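Local coordinates for tetratricopeptide TPR_2 repeat protein (PDB 5DJS) that is a tetratricopeptide-repeat protein with a GT-B-type glycosyltransferase family 41 region, and holds uridine-5'-diphosphate in a pocket of that region, at residues L414-L426 / E439-L451. The protein carries 1 engineered substitution. Sequence-based numbering, arbitrary orientation.
Sequences LDTLPYSGCTTSL and EGADMAGRATSSL. With UDP (uridine-5'-diphosphate), chain E.
The diphosphate end of the UDP pocket in this GT-B-type region is carried by the loop and helix start 415-426; the loop and helix start 439-451, after the neighbouring strand 435-438 of the parallel sheet, pack behind it, and D415 and S420 join the first to T448 of the second. The OG1 hydroxyl of T448 donates to D415 OD2 over 2.6 Å, coming from well above the carboxylate plane (60° out of it). With chi1 of T448 at 51°, OG1 sits between the backbone N and the carbonyl carbon, which points it at D415, and the methyl CG2 faces G421. The other carboxylate oxygen, D415 OD1, takes the G421 N-H through its syn lone pair, 2.8 Å from G421 N. S420 extends OG anti to its own backbone N (chi1 170°), where it accepts the T448 N-H at 3.3 Å from T448 N. A backbone bond, S420 N to A444 O at 3.0 Å, ties the loop to the turn before helix 447-454, while the carbonyl of P418, which follows a cis peptide bond, lies beside G445. Apolar contacts continue the interface along the two helix starts: the CB atoms of C422 and A447 meet at 3.8 Å, and L451 CD1 lies against the backbone and CB of L426. On the ligand side, C422 N donates to UDP O2B at 2.9 Å, T424 N and, weakly, T423 N reach O1B, and T423 OG1 bonds ribose O3'. The beta-phosphate thus sits at the N-terminus of helix 423-430, whose dipole probably helps to stabilise its negative charge. D415 serves as a second-shell anchor: gripping G421 N through one oxygen and T448 through the other, it ties the phosphate-binding turn to the neighbouring helix start.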
loop_
_atom_site.group_PDB
_atom_site.type_symbol
_atom_site.label_atom_id
_atom_site.label_comp_id
_atom_site.label_asym_id
_atom_site.label_seq_id
_atom_site.Cartn_x
_atom_site.Cartn_y
_atom_site.Cartn_z
ATOM N N LEU A 414 -1.992 -17.897 -4.068
ATOM C CA LEU A 414 -2.080 -17.313 -5.411
ATOM C C LEU A 414 -1.959 -15.803 -5.310
ATOM O O LEU A 414 -2.637 -15.183 -4.490
ATOM C CB LEU A 414 -3.409 -17.686 -6.069
ATOM C CG LEU A 414 -3.671 -19.181 -6.250
ATOM C CD1 LEU A 414 -5.087 -19.421 -6.748
ATOM C CD2 LEU A 414 -2.665 -19.801 -7.204
ATOM N N ASP A 415 -1.098 -15.224 -6.138
ATOM C CA ASP A 415 -0.852 -13.774 -6.135
ATOM C C ASP A 415 -1.703 -13.096 -7.194
ATOM O O ASP A 415 -2.049 -13.708 -8.202
ATOM C CB ASP A 415 0.626 -13.506 -6.411
ATOM C CG ASP A 415 0.981 -12.028 -6.432
ATOM O OD1 ASP A 415 0.514 -11.295 -5.536
ATOM O OD2 ASP A 415 1.730 -11.605 -7.355
ATOM N N THR A 416 -2.030 -11.828 -6.958
ATOM C CA THR A 416 -2.890 -11.063 -7.864
ATOM C C THR A 416 -2.137 -10.437 -9.041
ATOM O O THR A 416 -0.912 -10.286 -9.023
ATOM C CB THR A 416 -3.635 -9.957 -7.105
ATOM O OG1 THR A 416 -2.703 -9.210 -6.317
ATOM C CG2 THR A 416 -4.685 -10.557 -6.182
ATOM N N LEU A 417 -2.903 -10.106 -10.072
ATOM C CA LEU A 417 -2.433 -9.333 -11.211
ATOM C C LEU A 417 -3.555 -8.353 -11.630
ATOM O O LEU A 417 -4.725 -8.597 -11.314
ATOM C CB LEU A 417 -2.062 -10.258 -12.375
ATOM C CG LEU A 417 -3.117 -11.288 -12.817
ATOM C CD1 LEU A 417 -3.441 -11.216 -14.305
ATOM C CD2 LEU A 417 -2.674 -12.691 -12.445
ATOM N N PRO A 418 -3.231 -7.245 -12.306
ATOM C CA PRO A 418 -1.862 -6.793 -12.616
ATOM C C PRO A 418 -1.098 -6.141 -11.449
ATOM O O PRO A 418 0.102 -5.852 -11.601
ATOM C CB PRO A 418 -2.091 -5.757 -13.725
ATOM C CG PRO A 418 -3.446 -5.215 -13.437
ATOM C CD PRO A 418 -4.246 -6.384 -12.936
ATOM N N TYR A 419 -1.782 -5.883 -10.329
ATOM C CA TYR A 419 -1.159 -5.328 -9.134
ATOM C C TYR A 419 -0.760 -6.527 -8.242
ATOM O O TYR A 419 -1.601 -7.148 -7.563
ATOM C CB TYR A 419 -2.139 -4.372 -8.437
ATOM C CG TYR A 419 -1.603 -3.457 -7.332
ATOM C CD1 TYR A 419 -0.852 -3.953 -6.256
ATOM C CD2 TYR A 419 -1.928 -2.096 -7.311
ATOM C CE1 TYR A 419 -0.409 -3.120 -5.225
ATOM C CE2 TYR A 419 -1.489 -1.260 -6.282
ATOM C CZ TYR A 419 -0.727 -1.779 -5.238
ATOM O OH TYR A 419 -0.272 -0.983 -4.212
ATOM N N SER A 420 0.538 -6.829 -8.241
ATOM C CA SER A 420 1.070 -7.926 -7.446
ATOM C C SER A 420 1.117 -7.558 -5.981
ATOM O O SER A 420 1.455 -6.423 -5.624
ATOM C CB SER A 420 2.480 -8.311 -7.881
ATOM O OG SER A 420 3.036 -9.211 -6.937
ATOM N N GLY A 421 0.799 -8.536 -5.140
ATOM C CA GLY A 421 0.888 -8.367 -3.708
ATOM C C GLY A 421 2.339 -8.304 -3.270
ATOM O O GLY A 421 3.247 -8.451 -4.082
ATOM N N CYS A 422 2.560 -8.066 -1.987
ATOM C CA CYS A 422 3.910 -7.928 -1.475
ATOM C C CYS A 422 3.999 -8.512 -0.088
ATOM O O CYS A 422 4.609 -9.559 0.098
ATOM C CB CYS A 422 4.339 -6.461 -1.476
ATOM S SG CYS A 422 5.968 -6.175 -0.761
ATOM N N THR A 423 3.357 -7.867 0.876
ATOM C CA THR A 423 3.505 -8.309 2.252
ATOM C C THR A 423 2.683 -9.582 2.502
ATOM O O THR A 423 3.102 -10.408 3.314
ATOM C CB THR A 423 3.336 -7.190 3.336
ATOM O OG1 THR A 423 2.410 -7.606 4.339
ATOM C CG2 THR A 423 2.906 -5.833 2.776
ATOM N N THR A 424 1.571 -9.782 1.784
ATOM C CA THR A 424 0.813 -11.042 1.915
ATOM C C THR A 424 1.635 -12.204 1.365
ATOM O O THR A 424 1.636 -13.297 1.927
ATOM C CB THR A 424 -0.576 -11.038 1.220
ATOM O OG1 THR A 424 -0.415 -10.940 -0.195
ATOM C CG2 THR A 424 -1.462 -9.909 1.719
ATOM N N SER A 425 2.343 -11.961 0.267
ATOM C CA SER A 425 3.223 -12.989 -0.308
ATOM C C SER A 425 4.354 -13.362 0.641
ATOM O O SER A 425 4.639 -14.549 0.833
ATOM C CB SER A 425 3.796 -12.526 -1.640
ATOM O OG SER A 425 2.740 -12.073 -2.446
ATOM N N LEU A 426 4.980 -12.347 1.235
ATOM C CA LEU A 426 6.035 -12.569 2.211
ATOM C C LEU A 426 5.483 -13.304 3.439
ATOM O O LEU A 426 6.120 -14.226 3.949
ATOM C CB LEU A 426 6.684 -11.248 2.613
ATOM C CG LEU A 426 7.782 -11.317 3.670
ATOM C CD1 LEU A 426 9.000 -12.069 3.164
ATOM C CD2 LEU A 426 8.166 -9.911 4.085
ATOM N N GLU A 439 4.905 -12.553 -13.425
ATOM C CA GLU A 439 5.892 -11.487 -13.521
ATOM C C GLU A 439 5.391 -10.543 -14.609
ATOM O O GLU A 439 5.470 -10.866 -15.799
ATOM C CB GLU A 439 7.278 -12.067 -13.857
ATOM C CG GLU A 439 8.417 -11.063 -13.839
ATOM C CD GLU A 439 9.774 -11.701 -14.093
ATOM O OE1 GLU A 439 10.581 -11.739 -13.138
ATOM O OE2 GLU A 439 10.033 -12.158 -15.236
ATOM N N GLY A 440 4.828 -9.405 -14.195
ATOM C CA GLY A 440 4.404 -8.344 -15.117
ATOM C C GLY A 440 5.591 -7.554 -15.657
ATOM O O GLY A 440 6.666 -7.564 -15.068
ATOM N N ALA A 441 5.401 -6.876 -16.784
ATOM C CA ALA A 441 6.470 -6.092 -17.423
ATOM C C ALA A 441 6.375 -4.669 -16.901
ATOM O O ALA A 441 6.167 -3.723 -17.657
ATOM C CB ALA A 441 6.320 -6.136 -18.940
ATOM N N ASP A 442 6.533 -4.525 -15.593
ATOM C CA ASP A 442 5.899 -3.441 -14.850
ATOM C C ASP A 442 6.228 -3.585 -13.368
ATOM O O ASP A 442 6.027 -4.644 -12.786
ATOM C CB ASP A 442 4.375 -3.551 -15.045
ATOM C CG ASP A 442 3.598 -2.532 -14.267
ATOM O OD1 ASP A 442 4.061 -1.376 -14.114
ATOM O OD2 ASP A 442 2.496 -2.900 -13.827
ATOM N N MET A 443 6.708 -2.525 -12.746
ATOM C CA MET A 443 7.087 -2.591 -11.337
ATOM C C MET A 443 5.918 -2.999 -10.426
ATOM O O MET A 443 6.092 -3.833 -9.537
ATOM C CB MET A 443 7.691 -1.251 -10.888
ATOM C CG MET A 443 8.025 -1.160 -9.412
ATOM S SD MET A 443 8.985 0.294 -8.970
ATOM C CE MET A 443 8.680 0.298 -7.209
ATOM N N ALA A 444 4.734 -2.431 -10.663
ATOM C CA ALA A 444 3.549 -2.715 -9.827
ATOM C C ALA A 444 3.123 -4.188 -9.854
ATOM O O ALA A 444 2.533 -4.670 -8.877
ATOM C CB ALA A 444 2.377 -1.828 -10.228
ATOM N N GLY A 445 3.426 -4.887 -10.955
ATOM C CA GLY A 445 3.205 -6.337 -11.079
ATOM C C GLY A 445 4.431 -7.221 -10.862
ATOM O O GLY A 445 4.531 -8.282 -11.485
ATOM N N ARG A 446 5.362 -6.793 -9.992
ATOM C CA ARG A 446 6.636 -7.510 -9.761
ATOM C C ARG A 446 7.114 -7.595 -8.309
ATOM O O ARG A 446 8.222 -8.074 -8.060
ATOM C CB ARG A 446 7.743 -6.866 -10.604
ATOM C CG ARG A 446 7.673 -7.195 -12.081
ATOM C CD ARG A 446 8.635 -6.330 -12.865
ATOM N NE ARG A 446 9.908 -6.999 -13.076
ATOM C CZ ARG A 446 10.266 -7.659 -14.178
ATOM N NH1 ARG A 446 9.452 -7.768 -15.230
ATOM N NH2 ARG A 446 11.469 -8.218 -14.239
ATOM N N ALA A 447 6.313 -7.157 -7.346
ATOM C CA ALA A 447 6.737 -7.233 -5.947
ATOM C C ALA A 447 6.999 -8.692 -5.528
ATOM O O ALA A 447 7.968 -8.973 -4.818
ATOM C CB ALA A 447 5.705 -6.589 -5.028
ATOM N N THR A 448 6.143 -9.608 -5.981
ATOM C CA THR A 448 6.279 -11.027 -5.646
ATOM C C THR A 448 7.245 -11.745 -6.576
ATOM O O THR A 448 8.041 -12.568 -6.115
ATOM C CB THR A 448 4.931 -11.755 -5.703
ATOM O OG1 THR A 448 4.290 -11.473 -6.957
ATOM C CG2 THR A 448 4.062 -11.308 -4.639
ATOM N N SER A 449 7.181 -11.447 -7.874
ATOM C CA SER A 449 8.133 -12.035 -8.813
ATOM C C SER A 449 9.563 -11.842 -8.267
ATOM O O SER A 449 10.328 -12.795 -8.219
ATOM C CB SER A 449 7.976 -11.469 -10.238
ATOM O OG SER A 449 8.604 -10.209 -10.372
ATOM N N SER A 450 9.884 -10.627 -7.812
ATOM C CA SER A 450 11.202 -10.311 -7.254
ATOM C C SER A 450 11.492 -11.127 -5.994
ATOM O O SER A 450 12.492 -11.846 -5.931
ATOM C CB SER A 450 11.306 -8.811 -6.944
ATOM O OG SER A 450 12.566 -8.478 -6.380
ATOM N N LEU A 451 10.605 -11.013 -5.007
ATOM C CA LEU A 451 10.709 -11.754 -3.733
ATOM C C LEU A 451 11.063 -13.217 -3.983
ATOM O O LEU A 451 12.044 -13.722 -3.449
ATOM C CB LEU A 451 9.386 -11.686 -2.940
ATOM C CG LEU A 451 9.347 -11.898 -1.413
ATOM C CD1 LEU A 451 8.050 -12.581 -1.004
ATOM C CD2 LEU A 451 10.517 -12.683 -0.843
HETATM N N1 UDP E . -4.035 -8.001 7.157
HETATM C C2 UDP E . -4.784 -8.278 8.337
HETATM N N3 UDP E . -6.011 -8.824 8.240
HETATM C C4 UDP E . -6.545 -9.120 7.044
HETATM C C5 UDP E . -5.843 -8.871 5.871
HETATM C C6 UDP E . -4.577 -8.305 5.955
HETATM O O2 UDP E . -4.330 -8.020 9.478
HETATM O O4 UDP E . -7.676 -9.623 6.973
HETATM C "C1'" UDP E . -2.684 -7.407 7.255
HETATM C "C2'" UDP E . -1.662 -8.396 6.730
HETATM O "O2'" UDP E . -0.568 -8.398 7.651
HETATM C "C3'" UDP E . -1.322 -7.888 5.333
HETATM C "C4'" UDP E . -1.654 -6.397 5.358
HETATM O "O4'" UDP E . -2.529 -6.205 6.480
HETATM O "O3'" UDP E . 0.037 -8.110 4.983
HETATM C "C5'" UDP E . -2.345 -5.840 4.113
HETATM O "O5'" UDP E . -1.915 -6.458 2.901
HETATM P PA UDP E . -2.766 -6.225 1.541
HETATM O O1A UDP E . -2.754 -4.740 1.266
HETATM O O2A UDP E . -4.076 -6.959 1.707
HETATM O O3A UDP E . -1.978 -6.980 0.345
HETATM P PB UDP E . -0.429 -6.728 -0.040
HETATM O O1B UDP E . 0.343 -6.802 1.245
HETATM O O2B UDP E . -0.102 -7.882 -0.929
HETATM O O3B UDP E . -0.412 -5.384 -0.727
#